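Local coordinates for protein glycerophosphodiester phosphodiesterase (Thermotoga maritima, PDB 1O1Z) that belongs to the glycerophosphodiester phosphodiesterase family and folds as a TIM barrel, modelled here as a single chain with a bound sodium ion, at residues K24-E27 against N28-E31; T92-E95 against V96-V100; K142-G145 against T146-Y150; Y157-I160 against E161-V164; L206-P209 against E210-R213. All blocks are in the same frame, centred on the assembly; numbering follows the deposited sequence. Where two conformers were deposited one is given.

Contact 1 of 5, residues K24-E27 against N28-E31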
loop_
_atom_site.group_PDB
_atom_site.type_symbol
_atom_site.label_atom_id
_atom_site.label_comp_id
_atom_site.label_asym_id
_atom_site.label_seq_id
_atom_site.Cartn_x
_atom_site.Cartn_y
_atom_site.Cartn_z
ATOM N N LYS A 24 15.134 -7.624 0.909
ATOM C CA LYS A 24 15.818 -8.917 1.047
ATOM C C LYS A 24 15.206 -10.079 0.245
ATOM O O LYS A 24 15.883 -11.084 -0.005
ATOM C CB LYS A 24 15.888 -9.317 2.523
ATOM C CG LYS A 24 16.848 -8.477 3.357
ATOM C CD LYS A 24 17.113 -9.130 4.727
ATOM C CE LYS A 24 18.183 -8.360 5.532
ATOM N NZ LYS A 24 18.770 -9.159 6.666
ATOM N N TYR A 25 13.941 -9.936 -0.140
ATOM C CA TYR A 25 13.203 -10.979 -0.832
ATOM C C TYR A 25 12.477 -10.386 -2.023
ATOM O O TYR A 25 12.165 -9.194 -2.052
ATOM C CB TYR A 25 12.215 -11.632 0.132
ATOM C CG TYR A 25 12.924 -12.213 1.328
ATOM C CD1 TYR A 25 13.550 -13.450 1.246
ATOM C CD2 TYR A 25 13.067 -11.476 2.506
ATOM C CE1 TYR A 25 14.250 -13.964 2.339
ATOM C CE2 TYR A 25 13.747 -11.986 3.591
ATOM C CZ TYR A 25 14.336 -13.221 3.508
ATOM O OH TYR A 25 15.037 -13.706 4.605
ATOM N N LEU A 26 12.171 -11.218 -3.004
ATOM C CA LEU A 26 11.567 -10.709 -4.228
ATOM C C LEU A 26 10.204 -10.056 -3.954
ATOM O O LEU A 26 9.289 -10.666 -3.380
ATOM C CB LEU A 26 11.431 -11.823 -5.259
ATOM C CG LEU A 26 10.802 -11.416 -6.598
ATOM C CD1 LEU A 26 11.659 -10.392 -7.312
ATOM C CD2 LEU A 26 10.533 -12.636 -7.490
ATOM N N GLU A 27 10.075 -8.800 -4.387
ATOM C CA GLU A 27 8.902 -7.999 -4.130
ATOM C C GLU A 27 7.611 -8.707 -4.500
ATOM O O GLU A 27 7.498 -9.386 -5.532
ATOM C CB GLU A 27 8.953 -6.694 -4.896
ATOM C CG GLU A 27 9.115 -6.864 -6.388
ATOM C CD GLU A 27 8.970 -5.549 -7.097
ATOM O OE1 GLU A 27 9.987 -4.833 -7.120
ATOM O OE2 GLU A 27 7.864 -5.239 -7.599
ATOM N N ASN A 28 6.622 -8.500 -3.654
ATOM C CA ASN A 28 5.252 -8.927 -3.930
ATOM C C ASN A 28 5.053 -10.449 -4.020
ATOM O O ASN A 28 4.036 -10.913 -4.543
ATOM C CB ASN A 28 4.661 -8.180 -5.135
ATOM C CG ASN A 28 4.044 -6.855 -4.767
ATOM O OD1 ASN A 28 3.579 -6.654 -3.636
ATOM N ND2 ASN A 28 4.059 -5.923 -5.710
ATOM N N THR A 29 5.997 -11.215 -3.478
ATOM C CA THR A 29 5.849 -12.675 -3.389
ATOM C C THR A 29 5.402 -13.106 -2.017
ATOM O O THR A 29 5.587 -12.379 -1.027
ATOM C CB THR A 29 7.172 -13.407 -3.688
ATOM O OG1 THR A 29 8.191 -13.031 -2.727
ATOM C CG2 THR A 29 7.696 -13.059 -5.075
ATOM N N LEU A 30 4.876 -14.328 -1.916
ATOM C CA LEU A 30 4.443 -14.818 -0.613
ATOM C C LEU A 30 5.612 -14.841 0.353
ATOM O O LEU A 30 5.449 -14.513 1.518
ATOM C CB LEU A 30 3.813 -16.215 -0.686
ATOM C CG LEU A 30 2.481 -16.337 -1.397
ATOM C CD1 LEU A 30 2.072 -17.800 -1.469
ATOM C CD2 LEU A 30 1.423 -15.512 -0.674
ATOM N N GLU A 31 6.792 -15.246 -0.120
ATOM C CA GLU A 31 7.970 -15.250 0.711
ATOM C C GLU A 31 8.245 -13.861 1.267
ATOM O O GLU A 31 8.464 -13.707 2.464
ATOM C CB GLU A 31 9.185 -15.763 -0.067
ATOM C CG GLU A 31 10.468 -15.753 0.746
ATOM C CD GLU A 31 11.673 -16.177 -0.067
ATOM O OE1 GLU A 31 11.823 -15.699 -1.210
ATOM O OE2 GLU A 31 12.482 -16.961 0.458
HETATM O O HOH W 1 13.513 -13.821 -2.897
HETATM O O HOH W 2 5.560 -6.481 -8.288
#
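The backbone oxygen of Leu26 is gripped twice by Thr29: OG1 donates to Leu26 O over 2.7 Å, lying in the carbonyl plane, and Thr29 N adds a weak bond of 3.3 Å to the same oxygen. Together they close a type II beta turn from Leu26 to Thr29, with Asn28 at positive phi in its third position. The threonine hydroxyl reaches back because OG1 stands between its own backbone N and carbonyl carbon (chi1 61°). This torsion also suits its second role, since Thr29 is the N-cap of helix 30-38 and OG1 accepts from Ala32 N. The methyl CG2 meets Leu26 CD2 at 3.7 Å, so one small side chain serves turn, cap and packing.

The first turn of the helix is tied back to the loop more lightly. The Glu31 and Tyr25 side chains cross at about a right angle, Glu31 CD coming within 3.6 Å of Tyr25 CD1, with carboxylate and ring planes 51° apart. A water accepts from Leu26 N and donates to Glu31 OE1. A second water donates to Glu27 OE2 at 2.7 Å and accepts from Asn28 ND2. These polar ends have stronger partners: Glu27 forms salt bridges with Arg66 and Arg19, and Asn28 ND2 bonds to Asp47 OD1.

The loop thus leads from strand 14-18 into helix 30-38 near the protein surface, with Leu26 and Glu27 resting on Leu67 of helix 65-68 and Leu30 packed against Val96 and Asn99 of helix 93-99.

Contact 2 of 5, residues T92-E95 against V96-V100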
loop_
_atom_site.group_PDB
_atom_site.type_symbol
_atom_site.label_atom_id
_atom_site.label_comp_id
_atom_site.label_asym_id
_atom_site.label_seq_id
_atom_site.Cartn_x
_atom_site.Cartn_y
_atom_site.Cartn_z
ATOM N N THR A 92 -1.683 -14.474 -5.918
ATOM C CA THR A 92 -3.004 -13.847 -6.002
ATOM C C THR A 92 -3.344 -13.255 -4.654
ATOM O O THR A 92 -2.805 -13.645 -3.618
ATOM C CB THR A 92 -4.053 -14.857 -6.363
ATOM O OG1 THR A 92 -4.131 -15.882 -5.363
ATOM C CG2 THR A 92 -3.689 -15.595 -7.687
ATOM N N LEU A 93 -4.273 -12.311 -4.650
ATOM C CA LEU A 93 -4.711 -11.732 -3.388
ATOM C C LEU A 93 -5.301 -12.804 -2.464
ATOM O O LEU A 93 -5.034 -12.810 -1.266
ATOM C CB LEU A 93 -5.686 -10.589 -3.657
ATOM C CG LEU A 93 -6.162 -9.855 -2.418
ATOM C CD1 LEU A 93 -4.951 -9.193 -1.708
ATOM C CD2 LEU A 93 -7.209 -8.819 -2.807
ATOM N N LYS A 94 -6.090 -13.709 -3.035
ATOM C CA LYS A 94 -6.613 -14.847 -2.284
ATOM C C LYS A 94 -5.516 -15.611 -1.518
ATOM O O LYS A 94 -5.666 -15.941 -0.313
ATOM C CB LYS A 94 -7.349 -15.801 -3.224
ATOM C CG LYS A 94 -7.783 -17.142 -2.603
ATOM C CD LYS A 94 -8.577 -17.972 -3.606
ATOM C CE LYS A 94 -8.982 -19.331 -3.019
ATOM N NZ LYS A 94 -7.792 -20.203 -2.794
ATOM N N GLU A 95 -4.414 -15.912 -2.204
ATOM C CA GLU A 95 -3.295 -16.631 -1.590
ATOM C C GLU A 95 -2.595 -15.828 -0.486
ATOM O O GLU A 95 -2.175 -16.383 0.539
ATOM C CB GLU A 95 -2.300 -17.064 -2.671
ATOM C CG GLU A 95 -2.860 -18.136 -3.565
ATOM C CD GLU A 95 -1.957 -18.513 -4.711
ATOM O OE1 GLU A 95 -1.568 -17.625 -5.503
ATOM O OE2 GLU A 95 -1.649 -19.713 -4.825
ATOM N N VAL A 96 -2.495 -14.513 -0.659
ATOM C CA VAL A 96 -1.918 -13.680 0.398
ATOM C C VAL A 96 -2.757 -13.791 1.669
ATOM O O VAL A 96 -2.216 -13.957 2.759
ATOM C CB VAL A 96 -1.758 -12.220 -0.039
ATOM C CG1 VAL A 96 -1.236 -11.382 1.094
ATOM C CG2 VAL A 96 -0.826 -12.124 -1.241
ATOM N N PHE A 97 -4.080 -13.716 1.521
ATOM C CA PHE A 97 -4.969 -13.811 2.684
ATOM C C PHE A 97 -4.804 -15.156 3.398
ATOM O O PHE A 97 -4.895 -15.211 4.616
ATOM C CB PHE A 97 -6.441 -13.654 2.279
ATOM C CG PHE A 97 -6.870 -12.266 1.876
ATOM C CD1 PHE A 97 -6.046 -11.159 1.939
ATOM C CD2 PHE A 97 -8.167 -12.074 1.433
ATOM C CE1 PHE A 97 -6.509 -9.902 1.565
ATOM C CE2 PHE A 97 -8.615 -10.826 1.068
ATOM C CZ PHE A 97 -7.797 -9.755 1.148
ATOM N N GLU A 98 -4.551 -16.227 2.639
ATOM C CA GLU A 98 -4.340 -17.555 3.232
ATOM C C GLU A 98 -3.035 -17.666 4.018
ATOM O O GLU A 98 -2.897 -18.549 4.877
ATOM C CB GLU A 98 -4.382 -18.614 2.110
ATOM C CG GLU A 98 -5.770 -18.791 1.543
ATOM C CD GLU A 98 -5.829 -19.574 0.232
ATOM O OE1 GLU A 98 -4.772 -19.956 -0.317
ATOM O OE2 GLU A 98 -6.958 -19.797 -0.255
ATOM N N ASN A 99 -2.076 -16.791 3.736
ATOM C CA ASN A 99 -0.728 -16.854 4.305
ATOM C C ASN A 99 -0.310 -15.726 5.265
ATOM O O ASN A 99 0.781 -15.774 5.867
ATOM C CB ASN A 99 0.266 -17.000 3.155
ATOM C CG ASN A 99 0.178 -18.365 2.513
ATOM O OD1 ASN A 99 0.664 -19.351 3.089
ATOM N ND2 ASN A 99 -0.475 -18.454 1.353
ATOM N N VAL A 100 -1.178 -14.731 5.425
ATOM C CA VAL A 100 -0.950 -13.616 6.336
ATOM C C VAL A 100 -2.142 -13.534 7.288
ATOM O O VAL A 100 -3.285 -13.403 6.850
ATOM C CB VAL A 100 -0.797 -12.281 5.567
ATOM C CG1 VAL A 100 -0.645 -11.095 6.527
ATOM C CG2 VAL A 100 0.401 -12.353 4.621
#
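Leu93 and Phe97 meet one turn apart on a short helix, 93-99, that opens with a capping box formed by Thr92 and Glu95. In the box, Thr92 OG1 accepts from Glu95 N at 3.2 Å, while Thr92 N donates to Glu95 OE1 on its anti lone pair. Lys83 supplies the salt-bridge partner of that carboxylate oxygen.

The backbone bonds are the regular helical ones, from Val96 N to Thr92 O, Phe97 N to Leu93 O and Glu98 N to Lys94 O.

Charge pairing lies on the exposed side, where Lys94 NZ forms a salt bridge with Glu98 OE2 at 2.7 Å, the amine on the syn side and a little out of the carboxylate plane. The lysine is extended as far as CE and then turns at its last torsion (chi4 -68°), which swings the amine toward the glutamate.

Apolar contact lies on the inward side: Leu93 CG sits over the face of the Phe97 ring, 4.2 Å from its centroid, a CH-pi contact, with Leu93 CD1 3.7 Å from Phe97 CE1. Ile106 of strand 105-110 and Ser123 of helix 116-123 also touch Phe97.

At the last turn, Asn99 ND2 donates to Glu95 O over 2.8 Å, tilted 31° from the carbonyl plane.

Contact 3 of 5, residues K142-G145 against T146-Y150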
loop_
_atom_site.group_PDB
_atom_site.type_symbol
_atom_site.label_atom_id
_atom_site.label_comp_id
_atom_site.label_asym_id
_atom_site.label_seq_id
_atom_site.Cartn_x
_atom_site.Cartn_y
_atom_site.Cartn_z
ATOM N N LYS A 142 -16.353 4.116 -4.875
ATOM C CA LYS A 142 -16.572 2.666 -4.734
ATOM C C LYS A 142 -16.166 2.088 -3.397
ATOM O O LYS A 142 -16.562 0.952 -3.081
ATOM C CB LYS A 142 -15.841 1.898 -5.842
ATOM C CG LYS A 142 -16.449 2.119 -7.210
ATOM C CD LYS A 142 -15.874 1.185 -8.272
ATOM C CE LYS A 142 -16.453 -0.198 -8.201
ATOM N NZ LYS A 142 -17.747 -0.291 -8.949
ATOM N N PHE A 143 -15.399 2.829 -2.597
ATOM C CA PHE A 143 -14.823 2.269 -1.359
ATOM C C PHE A 143 -15.425 2.853 -0.086
ATOM O O PHE A 143 -14.901 2.652 0.999
ATOM C CB PHE A 143 -13.300 2.381 -1.412
ATOM C CG PHE A 143 -12.662 1.404 -2.375
ATOM C CD1 PHE A 143 -12.670 1.643 -3.740
ATOM C CD2 PHE A 143 -12.103 0.223 -1.916
ATOM C CE1 PHE A 143 -12.125 0.729 -4.616
ATOM C CE2 PHE A 143 -11.559 -0.703 -2.801
ATOM C CZ PHE A 143 -11.547 -0.440 -4.150
ATOM N N LYS A 144 -16.545 3.561 -0.199
ATOM C CA LYS A 144 -17.216 3.995 1.009
ATOM C C LYS A 144 -17.577 2.789 1.858
ATOM O O LYS A 144 -17.943 1.739 1.344
ATOM C CB LYS A 144 -18.449 4.828 0.718
ATOM C CG LYS A 144 -18.204 6.175 0.042
ATOM C CD LYS A 144 -17.243 7.012 0.856
ATOM C CE LYS A 144 -17.190 8.453 0.465
ATOM N NZ LYS A 144 -16.259 9.108 1.421
ATOM N N GLY A 145 -17.474 2.966 3.167
ATOM C CA GLY A 145 -17.701 1.856 4.083
ATOM C C GLY A 145 -16.551 0.879 4.265
ATOM O O GLY A 145 -16.702 -0.175 4.893
ATOM N N THR A 146 -15.389 1.223 3.725
ATOM C CA THR A 146 -14.131 0.520 3.954
ATOM C C THR A 146 -13.110 1.553 4.418
ATOM O O THR A 146 -13.344 2.770 4.275
ATOM C CB THR A 146 -13.574 -0.149 2.677
ATOM O OG1 THR A 146 -13.018 0.839 1.774
ATOM C CG2 THR A 146 -14.626 -0.929 1.902
ATOM N N LYS A 147 -11.981 1.082 4.940
ATOM C CA LYS A 147 -10.838 1.946 5.245
ATOM C C LYS A 147 -10.068 2.197 3.977
ATOM O O LYS A 147 -9.546 1.253 3.365
ATOM C CB LYS A 147 -9.873 1.298 6.231
ATOM C CG LYS A 147 -10.469 0.980 7.536
ATOM C CD LYS A 147 -9.442 0.907 8.667
ATOM C CE LYS A 147 -8.322 -0.004 8.448
ATOM N NZ LYS A 147 -8.666 -1.429 8.587
ATOM N N TYR A 148 -9.988 3.442 3.558
ATOM C CA TYR A 148 -9.179 3.769 2.428
ATOM C C TYR A 148 -8.309 4.942 2.690
ATOM O O TYR A 148 -8.577 5.770 3.567
ATOM C CB TYR A 148 -9.979 3.952 1.161
ATOM C CG TYR A 148 -10.958 5.088 1.085
ATOM C CD1 TYR A 148 -10.543 6.393 0.791
ATOM C CD2 TYR A 148 -12.317 4.839 1.139
ATOM C CE1 TYR A 148 -11.479 7.425 0.629
ATOM C CE2 TYR A 148 -13.251 5.847 0.942
ATOM C CZ TYR A 148 -12.819 7.148 0.686
ATOM O OH TYR A 148 -13.773 8.116 0.488
ATOM N N GLY A 149 -7.235 4.952 1.899
ATOM C CA GLY A 149 -6.217 5.934 2.003
ATOM C C GLY A 149 -5.895 6.517 0.647
ATOM O O GLY A 149 -5.678 5.812 -0.347
ATOM N N TYR A 150 -5.846 7.833 0.608
ATOM C CA TYR A 150 -5.448 8.519 -0.604
ATOM C C TYR A 150 -3.934 8.446 -0.753
ATOM O O TYR A 150 -3.222 8.877 0.142
ATOM C CB TYR A 150 -5.815 9.987 -0.510
ATOM C CG TYR A 150 -7.289 10.343 -0.488
ATOM C CD1 TYR A 150 -8.261 9.545 -1.094
ATOM C CD2 TYR A 150 -7.688 11.554 0.064
ATOM C CE1 TYR A 150 -9.598 9.970 -1.149
ATOM C CE2 TYR A 150 -8.994 11.957 0.030
ATOM C CZ TYR A 150 -9.940 11.153 -0.544
ATOM O OH TYR A 150 -11.269 11.571 -0.560
HETATM O O HOH W 3 -15.681 5.142 4.002
#
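Two first torsions, both placing a group between its own backbone N and carbonyl carbon, fold Thr146 and Tyr148 back onto Phe143: chi1 is 74° for Thr146, which aims OG1 at Phe143 O, and 65° for Tyr148, which sets the ring edge, near its plane, against the same oxygen. Phe143 O accepts from Thr146 OG1 at 2.7 Å, in the carbonyl plane and on a lone pair, and from Thr146 N at 3.1 Å, a donor tilted well out of that plane. Tyr148 CD2 lies 3.4 Å from Phe143 O and 3.7 Å from Phe143 CB. Thr146 OG1 in turn lies at the edge of the Phe143 ring.

Lys144 bends at its second torsion, then runs out to place NZ 2.8 Å from Tyr148 OH. The amine thereby holds the phenol oxygen, while its charge is answered by a salt bridge to Glu170. A water accepts from Gly145 N at 2.9 Å and donates weakly to Thr146 O.

Apart from these polar ties, the Phe143 ring turns inward to Phe131 and to Ala116 and Leu120 of helix 116-123, and Tyr148 touches Leu139. The arrangement is a type II beta turn, Phe143 to Thr146 with Gly145 at positive phi, which makes the connection from helix 136-142 into strand 148-151, one of the alpha-to-beta links from which a TIM barrel is built.

Contact 4 of 5, residues Y157-I160 against E161-V164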
loop_
_atom_site.group_PDB
_atom_site.type_symbol
_atom_site.label_atom_id
_atom_site.label_comp_id
_atom_site.label_asym_id
_atom_site.label_seq_id
_atom_site.Cartn_x
_atom_site.Cartn_y
_atom_site.Cartn_z
ATOM N N TYR A 157 -3.831 15.699 -6.288
ATOM C CA TYR A 157 -4.555 16.410 -5.219
ATOM C C TYR A 157 -5.092 17.775 -5.680
ATOM O O TYR A 157 -5.823 18.445 -4.929
ATOM C CB TYR A 157 -3.672 16.552 -3.959
ATOM C CG TYR A 157 -2.440 17.399 -4.103
ATOM C CD1 TYR A 157 -2.446 18.734 -3.719
ATOM C CD2 TYR A 157 -1.264 16.870 -4.621
ATOM C CE1 TYR A 157 -1.324 19.516 -3.848
ATOM C CE2 TYR A 157 -0.135 17.645 -4.767
ATOM C CZ TYR A 157 -0.169 18.974 -4.367
ATOM O OH TYR A 157 0.951 19.761 -4.504
ATOM N N GLY A 158 -4.737 18.170 -6.905
ATOM C CA GLY A 158 -5.107 19.462 -7.451
ATOM C C GLY A 158 -4.368 20.551 -6.679
ATOM O O GLY A 158 -3.151 20.546 -6.611
ATOM N N SER A 159 -5.109 21.440 -6.048
ATOM C CA SER A 159 -4.496 22.456 -5.185
ATOM C C SER A 159 -4.562 21.976 -3.740
ATOM O O SER A 159 -5.412 21.136 -3.419
ATOM C CB SER A 159 -5.257 23.730 -5.323
ATOM O OG SER A 159 -6.540 23.667 -4.741
ATOM N N ILE A 160 -3.690 22.501 -2.871
ATOM C CA ILE A 160 -3.776 22.200 -1.442
ATOM C C ILE A 160 -5.161 22.525 -0.907
ATOM O O ILE A 160 -5.736 21.724 -0.171
ATOM C CB ILE A 160 -2.661 22.916 -0.623
ATOM C CG1 ILE A 160 -1.297 22.356 -1.008
ATOM C CG2 ILE A 160 -2.913 22.782 0.886
ATOM C CD1 ILE A 160 -0.151 22.838 -0.133
ATOM N N GLU A 161 -5.737 23.655 -1.300
ATOM C CA GLU A 161 -7.048 24.021 -0.805
ATOM C C GLU A 161 -8.111 23.004 -1.192
ATOM O O GLU A 161 -8.951 22.638 -0.377
ATOM C CB GLU A 161 -7.445 25.420 -1.304
ATOM C CG GLU A 161 -8.698 25.949 -0.651
ATOM C CD GLU A 161 -8.831 27.466 -0.722
ATOM O OE1 GLU A 161 -8.015 28.118 -1.398
ATOM O OE2 GLU A 161 -9.763 27.992 -0.100
ATOM N N ASN A 162 -8.066 22.536 -2.437
ATOM C CA ASN A 162 -9.029 21.557 -2.904
ATOM C C ASN A 162 -8.826 20.228 -2.197
ATOM O O ASN A 162 -9.784 19.523 -1.911
ATOM C CB ASN A 162 -8.908 21.378 -4.416
ATOM C CG ASN A 162 -9.476 22.579 -5.206
ATOM O OD1 ASN A 162 -10.263 23.386 -4.695
ATOM N ND2 ASN A 162 -9.070 22.685 -6.464
ATOM N N PHE A 163 -7.577 19.883 -1.907
ATOM C CA PHE A 163 -7.297 18.645 -1.206
ATOM C C PHE A 163 -7.845 18.685 0.211
ATOM O O PHE A 163 -8.444 17.729 0.676
ATOM C CB PHE A 163 -5.825 18.343 -1.207
ATOM C CG PHE A 163 -5.526 16.955 -0.766
ATOM C CD1 PHE A 163 -6.076 15.857 -1.429
ATOM C CD2 PHE A 163 -4.738 16.748 0.308
ATOM C CE1 PHE A 163 -5.803 14.574 -0.992
ATOM C CE2 PHE A 163 -4.455 15.457 0.746
ATOM C CZ PHE A 163 -4.999 14.396 0.111
ATOM N N VAL A 164 -7.644 19.804 0.903
ATOM C CA VAL A 164 -8.209 19.953 2.239
ATOM C C VAL A 164 -9.732 19.814 2.210
ATOM O O VAL A 164 -10.315 19.140 3.045
ATOM C CB VAL A 164 -7.779 21.297 2.865
ATOM C CG1 VAL A 164 -8.542 21.580 4.163
ATOM C CG2 VAL A 164 -6.260 21.322 3.079
#
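Ser159 OG accepts from Asn162 N over 3.0 Å, a capping bond that takes up one of the first amide N-H groups of helix 160-170. The hydroxyl reaches it because OG stands between the serine's backbone N and carbonyl carbon (chi1 70°). The backbone carbonyl of the same serine accepts from Phe163 N at 2.9 Å, with an N-H...O angle of 154°. One residue on, Val164 N donates to Ile160 O at 2.9 Å and 167°, nearly straight. Both atoms of Ser159 able to accept are therefore engaged by the helix it begins.

Around this polar start the side chains fan out. Asn162 folds back beside the cap, its CG 3.2 Å from Ser159 OG. On the buried flank, Tyr157 CB rests against the Phe163 ring at CD1, 3.6 Å away, and both residues also touch Ile152. The Tyr157 ring runs on away from the helix. Ile160 CG2 and Val164 CG2, one turn apart, make a looser contact at 4.3 Å; these two residues also pack against Val190 of helix 185-196.

Gly158, at a positive phi that by itself favours glycine, lets the chain turn between Tyr157 and the cap. The whole is a serine N-cap at the start of a surface helix of the TIM barrel, following the loop after strand 148-151.

Contact 5 of 5, residues L206-P209 against E210-R213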
loop_
_atom_site.group_PDB
_atom_site.type_symbol
_atom_site.label_atom_id
_atom_site.label_comp_id
_atom_site.label_asym_id
_atom_site.label_seq_id
_atom_site.Cartn_x
_atom_site.Cartn_y
_atom_site.Cartn_z
ATOM N N LEU A 206 9.894 4.849 2.566
ATOM C CA LEU A 206 10.965 5.439 3.344
ATOM C C LEU A 206 11.935 4.361 3.798
ATOM O O LEU A 206 11.557 3.443 4.530
ATOM C CB LEU A 206 10.360 6.199 4.524
ATOM C CG LEU A 206 11.367 6.914 5.412
ATOM C CD1 LEU A 206 12.269 7.850 4.617
ATOM C CD2 LEU A 206 10.652 7.631 6.509
ATOM N N ASN A 207 13.180 4.481 3.368
ATOM C CA ASN A 207 14.231 3.548 3.753
ATOM C C ASN A 207 15.350 4.202 4.561
ATOM O O ASN A 207 16.275 3.525 4.999
ATOM C CB ASN A 207 14.783 2.867 2.506
ATOM C CG ASN A 207 13.760 1.991 1.825
ATOM O OD1 ASN A 207 12.911 1.401 2.475
ATOM N ND2 ASN A 207 13.843 1.902 0.494
ATOM N N ASP A 208 15.267 5.510 4.754
ATOM C CA ASP A 208 16.342 6.315 5.344
ATOM C C ASP A 208 16.006 6.560 6.812
ATOM O O ASP A 208 15.067 7.278 7.133
ATOM C CB ASP A 208 16.428 7.640 4.557
ATOM C CG ASP A 208 17.526 8.572 5.040
ATOM O OD1 ASP A 208 17.864 8.519 6.229
ATOM O OD2 ASP A 208 18.093 9.403 4.286
ATOM N N PRO A 209 16.760 5.962 7.737
ATOM C CA PRO A 209 16.432 6.115 9.160
ATOM C C PRO A 209 16.580 7.524 9.720
ATOM O O PRO A 209 15.956 7.853 10.745
ATOM C CB PRO A 209 17.415 5.146 9.867
ATOM C CG PRO A 209 18.410 4.778 8.899
ATOM C CD PRO A 209 17.930 5.099 7.519
ATOM N N GLU A 210 17.415 8.348 9.106
ATOM C CA GLU A 210 17.581 9.711 9.573
ATOM C C GLU A 210 16.358 10.546 9.254
ATOM O O GLU A 210 15.880 11.296 10.097
ATOM C CB GLU A 210 18.829 10.356 9.005
ATOM C CG GLU A 210 19.032 11.803 9.424
ATOM C CD GLU A 210 19.134 12.024 10.934
ATOM O OE1 GLU A 210 19.371 11.064 11.711
ATOM O OE2 GLU A 210 18.980 13.192 11.348
ATOM N N ILE A 211 15.843 10.413 8.039
ATOM C CA ILE A 211 14.600 11.112 7.695
ATOM C C ILE A 211 13.467 10.613 8.584
ATOM O O ILE A 211 12.676 11.394 9.093
ATOM C CB ILE A 211 14.264 10.942 6.218
ATOM C CG1 ILE A 211 15.288 11.686 5.358
ATOM C CG2 ILE A 211 12.838 11.466 5.919
ATOM C CD1 ILE A 211 15.205 11.364 3.890
ATOM N N TYR A 212 13.425 9.311 8.827
ATOM C CA TYR A 212 12.410 8.739 9.701
ATOM C C TYR A 212 12.447 9.382 11.085
ATOM O O TYR A 212 11.411 9.734 11.642
ATOM C CB TYR A 212 12.643 7.229 9.813
ATOM C CG TYR A 212 11.643 6.441 10.637
ATOM C CD1 TYR A 212 10.286 6.516 10.383
ATOM C CD2 TYR A 212 12.065 5.608 11.666
ATOM C CE1 TYR A 212 9.376 5.764 11.102
ATOM C CE2 TYR A 212 11.155 4.853 12.401
ATOM C CZ TYR A 212 9.807 4.936 12.102
ATOM O OH TYR A 212 8.878 4.198 12.808
ATOM N N ARG A 213 13.634 9.510 11.671
ATOM C CA ARG A 213 13.724 10.090 13.006
ATOM C C ARG A 213 13.209 11.526 13.029
ATOM O O ARG A 213 12.555 11.941 13.989
ATOM C CB ARG A 213 15.176 10.061 13.492
ATOM C CG ARG A 213 15.437 10.642 14.881
ATOM C CD ARG A 213 16.925 10.724 15.196
ATOM N NE ARG A 213 17.228 10.971 16.611
ATOM C CZ ARG A 213 17.797 12.073 17.108
ATOM N NH1 ARG A 213 18.156 13.089 16.322
ATOM N NH2 ARG A 213 18.027 12.157 18.419
#
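Leu206 reaches across to Ile211 and Tyr212 on the apolar side of this helix start, where Leu206 and Tyr212 are buried. Its CD1 meets Ile211 CG2 at 3.9 Å, and its CD2 lies 3.8 Å from Tyr212 CA, the leucine and tyrosine side chains crossing at about a right angle. With CG anti to the backbone N (chi1 -178°), the two methyls of Leu206 part, CD1 going to Ile211 and CD2 to Tyr212. Val222 of strand 221-224 touches both Leu206 and Tyr212.

The looser, more exposed side is held by polar atoms. Asp208, the N-cap of helix 209-215, uses OD1 for two amides: Glu210 N donates at 2.9 Å, nearly along the carboxylate C-O axis, and Ile211 N adds a weak bond of 3.3 Å. The other carboxylate oxygen, OD2, lies against the Ile211 tip, 3.5 Å from CD1, so the cap borders on the apolar part. Backbone bonds follow, Tyr212 N to Asp208 O at 3.1 Å and Arg213 N to Pro209 O at 3.0 Å. Pro209 fills the first helical position, where no amide donor is needed. Glu210 and Arg213 are exposed and extend clear of the loop.

The segment follows strand 200-204, Leu206 bonding through its backbone to Ile223 of strand 221-224, while Tyr212 meets the Phe230 ring of helix 227-232.

Overall arrangement
All five contacts are local and turn on one task, changing from loop to helix or strand. Contacts 1, 2, 4 and 5 open helices, and contact 3 alone leads into a strand. The caps differ: threonine in contacts 1 and 2, serine in contact 4, aspartate in contact 5, with a capping box in contact 2 only. Contacts 1 and 3 share a type II turn closed by a threonine hydroxyl. Contacts 1 and 4 lie at the surface; the other three are partly buried. Contacts 1 and 2 touch through Leu30 and Asn99, and contacts 3 and 4 through Tyr150 and Phe163, whereas contact 5 touches none.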